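Local coordinates for protein fluvirucin B1 DH domain from module 1 (Actinomadura vulgaris, PDB 6OBV) that probably dehydrates a beta-hydroxyacyl intermediate to the unsaturated product, as the dehydratase domain of the first module of the fluvirucin B1 polyketide synthase, at residues H37-A42 and G221-H226. Numbering follows the deposited sequence.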
ATOM      1  N   HIS A  37       4.966   4.503  13.871  1.00 38.33           N
ATOM      2  CA  HIS A  37       5.052   5.944  13.756  1.00 32.99           C
ATOM      3  C   HIS A  37       3.661   6.487  14.028  1.00 31.74           C
ATOM      4  O   HIS A  37       2.678   5.811  13.714  1.00 36.90           O
ATOM      5  CB  HIS A  37       5.539   6.346  12.357  1.00 35.49           C
ATOM      6  CG  HIS A  37       5.836   7.806  12.221  1.00 36.69           C
ATOM      7  ND1 HIS A  37       4.872   8.731  11.887  1.00 32.04           N
ATOM      8  CD2 HIS A  37       6.986   8.501  12.381  1.00 32.48           C
ATOM      9  CE1 HIS A  37       5.415   9.935  11.850  1.00 30.52           C
ATOM     10  NE2 HIS A  37       6.699   9.822  12.136  1.00 37.26           N
ATOM     11  N   PRO A  38       3.531   7.679  14.636  1.00 33.13           N
ATOM     12  CA  PRO A  38       2.181   8.185  14.968  1.00 29.32           C
ATOM     13  C   PRO A  38       1.315   8.527  13.765  1.00 29.06           C
ATOM     14  O   PRO A  38       0.086   8.555  13.896  1.00 28.32           O
ATOM     15  CB  PRO A  38       2.474   9.438  15.814  1.00 34.59           C
ATOM     16  CG  PRO A  38       3.833   9.195  16.407  1.00 28.45           C
ATOM     17  CD  PRO A  38       4.589   8.454  15.317  1.00 37.56           C
ATOM     18  N   MET A  39       1.894   8.803  12.597  1.00 25.42           N
ATOM     19  CA  MET A  39       1.093   9.207  11.455  1.00 25.50           C
ATOM     20  C   MET A  39       1.094   8.192  10.332  1.00 28.38           C
ATOM     21  O   MET A  39       0.210   8.257   9.471  1.00 28.99           O
ATOM     22  CB  MET A  39       1.583  10.556  10.895  1.00 25.21           C
ATOM     23  CG  MET A  39       1.656  11.659  11.930  1.00 32.54           C
ATOM     24  SD  MET A  39       1.870  13.302  11.201  1.00 33.22           S
ATOM     25  CE  MET A  39       3.551  13.240  10.653  1.00 29.73           C
ATOM     26  N   LEU A  40       2.060   7.272  10.315  1.00 21.21           N
ATOM     27  CA  LEU A  40       2.152   6.223   9.303  1.00 30.41           C
ATOM     28  C   LEU A  40       2.141   4.863   9.976  1.00 31.74           C
ATOM     29  O   LEU A  40       2.867   4.651  10.953  1.00 29.52           O
ATOM     30  CB  LEU A  40       3.426   6.348   8.482  1.00 28.51           C
ATOM     31  CG  LEU A  40       3.592   7.670   7.772  1.00 23.10           C
ATOM     32  CD1 LEU A  40       5.035   7.773   7.414  1.00 18.46           C
ATOM     33  CD2 LEU A  40       2.671   7.731   6.535  1.00 30.14           C
ATOM     34  N   GLY A  41       1.350   3.939   9.436  1.00 25.92           N
ATOM     35  CA  GLY A  41       1.194   2.631  10.026  1.00 26.88           C
ATOM     36  C   GLY A  41       1.529   1.452   9.129  1.00 33.05           C
ATOM     37  O   GLY A  41       1.507   0.311   9.608  1.00 36.88           O
ATOM     38  N   ALA A  42       1.846   1.683   7.849  1.00 26.07           N
ATOM     39  CA  ALA A  42       2.061   0.558   6.941  1.00 29.19           C
ATOM     40  C   ALA A  42       3.071   0.903   5.853  1.00 31.53           C
ATOM     41  O   ALA A  42       3.081   2.022   5.338  1.00 25.98           O
ATOM     42  CB  ALA A  42       0.742   0.112   6.298  1.00 29.47           C
ATOM     43  N   GLY A 221       8.202  10.865  21.691  1.00 38.94           N
ATOM     44  CA  GLY A 221       9.183   9.809  21.490  1.00 40.03           C
ATOM     45  C   GLY A 221       8.984   9.012  20.212  1.00 42.19           C
ATOM     46  O   GLY A 221       9.953   8.499  19.639  1.00 36.53           O
ATOM     47  N   GLY A 222       7.740   8.906  19.739  1.00 39.17           N
ATOM     48  CA  GLY A 222       7.457   8.194  18.508  1.00 37.29           C
ATOM     49  C   GLY A 222       7.729   8.968  17.235  1.00 37.55           C
ATOM     50  O   GLY A 222       7.811   8.369  16.158  1.00 33.88           O
ATOM     51  N   TYR A 223       7.865  10.281  17.322  1.00 35.27           N
ATOM     52  CA  TYR A 223       8.194  11.054  16.143  1.00 31.56           C
ATOM     53  C   TYR A 223       9.700  11.042  15.921  1.00 36.63           C
ATOM     54  O   TYR A 223      10.486  10.854  16.850  1.00 36.46           O
ATOM     55  CB  TYR A 223       7.679  12.485  16.280  1.00 23.98           C
ATOM     56  CG  TYR A 223       6.162  12.584  16.162  1.00 32.51           C
ATOM     57  CD1 TYR A 223       5.544  12.648  14.913  1.00 29.38           C
ATOM     58  CD2 TYR A 223       5.356  12.612  17.291  1.00 37.37           C
ATOM     59  CE1 TYR A 223       4.170  12.737  14.783  1.00 25.56           C
ATOM     60  CE2 TYR A 223       3.975  12.705  17.176  1.00 39.01           C
ATOM     61  CZ  TYR A 223       3.390  12.773  15.916  1.00 35.72           C
ATOM     62  OH  TYR A 223       2.020  12.851  15.802  1.00 36.78           O
ATOM     63  N   GLY A 224      10.091  11.206  14.659  1.00 34.87           N
ATOM     64  CA  GLY A 224      11.451  11.595  14.354  1.00 23.88           C
ATOM     65  C   GLY A 224      11.763  12.911  15.044  1.00 25.37           C
ATOM     66  O   GLY A 224      12.702  13.002  15.833  1.00 27.67           O
ATOM     67  N   ILE A 225      10.972  13.942  14.748  1.00 23.81           N
ATOM     68  CA  ILE A 225      10.896  15.144  15.571  1.00 23.76           C
ATOM     69  C   ILE A 225       9.461  15.648  15.490  1.00 29.01           C
ATOM     70  O   ILE A 225       8.922  15.828  14.388  1.00 23.64           O
ATOM     71  CB  ILE A 225      11.922  16.224  15.154  1.00 21.87           C
ATOM     72  CG1 ILE A 225      11.921  17.338  16.220  1.00 24.78           C
ATOM     73  CG2 ILE A 225      11.633  16.750  13.718  1.00 19.62           C
ATOM     74  CD1 ILE A 225      13.071  18.354  16.189  1.00 27.38           C
ATOM     75  N   HIS A 226       8.814  15.828  16.651  1.00 31.21           N
ATOM     76  CA  HIS A 226       7.411  16.219  16.661  1.00 28.41           C
ATOM     77  C   HIS A 226       7.210  17.417  15.732  1.00 23.50           C
ATOM     78  O   HIS A 226       7.939  18.412  15.849  1.00 26.26           O
ATOM     79  CB  HIS A 226       6.936  16.562  18.078  1.00 30.93           C
ATOM     80  CG  HIS A 226       5.441  16.580  18.228  1.00 25.80           C
ATOM     81  ND1 HIS A 226       4.623  17.389  17.466  1.00 26.72           N
ATOM     82  CD2 HIS A 226       4.619  15.875  19.039  1.00 27.14           C
ATOM     83  CE1 HIS A 226       3.362  17.189  17.810  1.00 22.06           C
ATOM     84  NE2 HIS A 226       3.331  16.270  18.756  1.00 28.76           N
TER
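Pro-38 leans its CB-CG edge onto one face of the Tyr-223 ring. Its CG sits over the middle of that face, nearly on the ring normal and 3.6 Å from the ring centroid, a well-centred CH-pi contact. CB of the same proline slides toward the hydroxyl end, 3.5 Å from Tyr-223 CZ, while Pro-38 CD turns back to the main chain and rests 3.3 Å from Gly-222 O. Met-39 reaches the ring differently: its CG comes up near the ring plane, at the edge, 4.0 Å from Tyr-223 CE1. At the far end of the phenol, OH has weak hydrogen bonds to Trp-65 and Glu-219.

In polyketide synthase dehydratases the domain is a double hotdog, and this contact joins its two halves: the turn leading into strand 40-45 meets the loop between helices 214-218 and 227-232. His-226 N-caps the latter helix, which probably carries the catalytic aspartate of the family. His-63 hydrogen-bonds Pro-38 O through NE2 and also touches Met-39 and Tyr-223.

The imidazole of His-37 is steeply inclined to the phenol, planes at 82°. Their centroids are 5.5 Å apart. With CG anti to the backbone N (chi1 -172°), the ring folds back beside its own chain. There ND1 accepts a nearly straight bond from Met-39 N at 3.1 Å, the donor lying somewhat out of the ring plane. NE2 is held by Glu-84, whose carboxylate also receives Gly-224 N and Ile-225 N, a polar bridge between the two segments through helix 79-92.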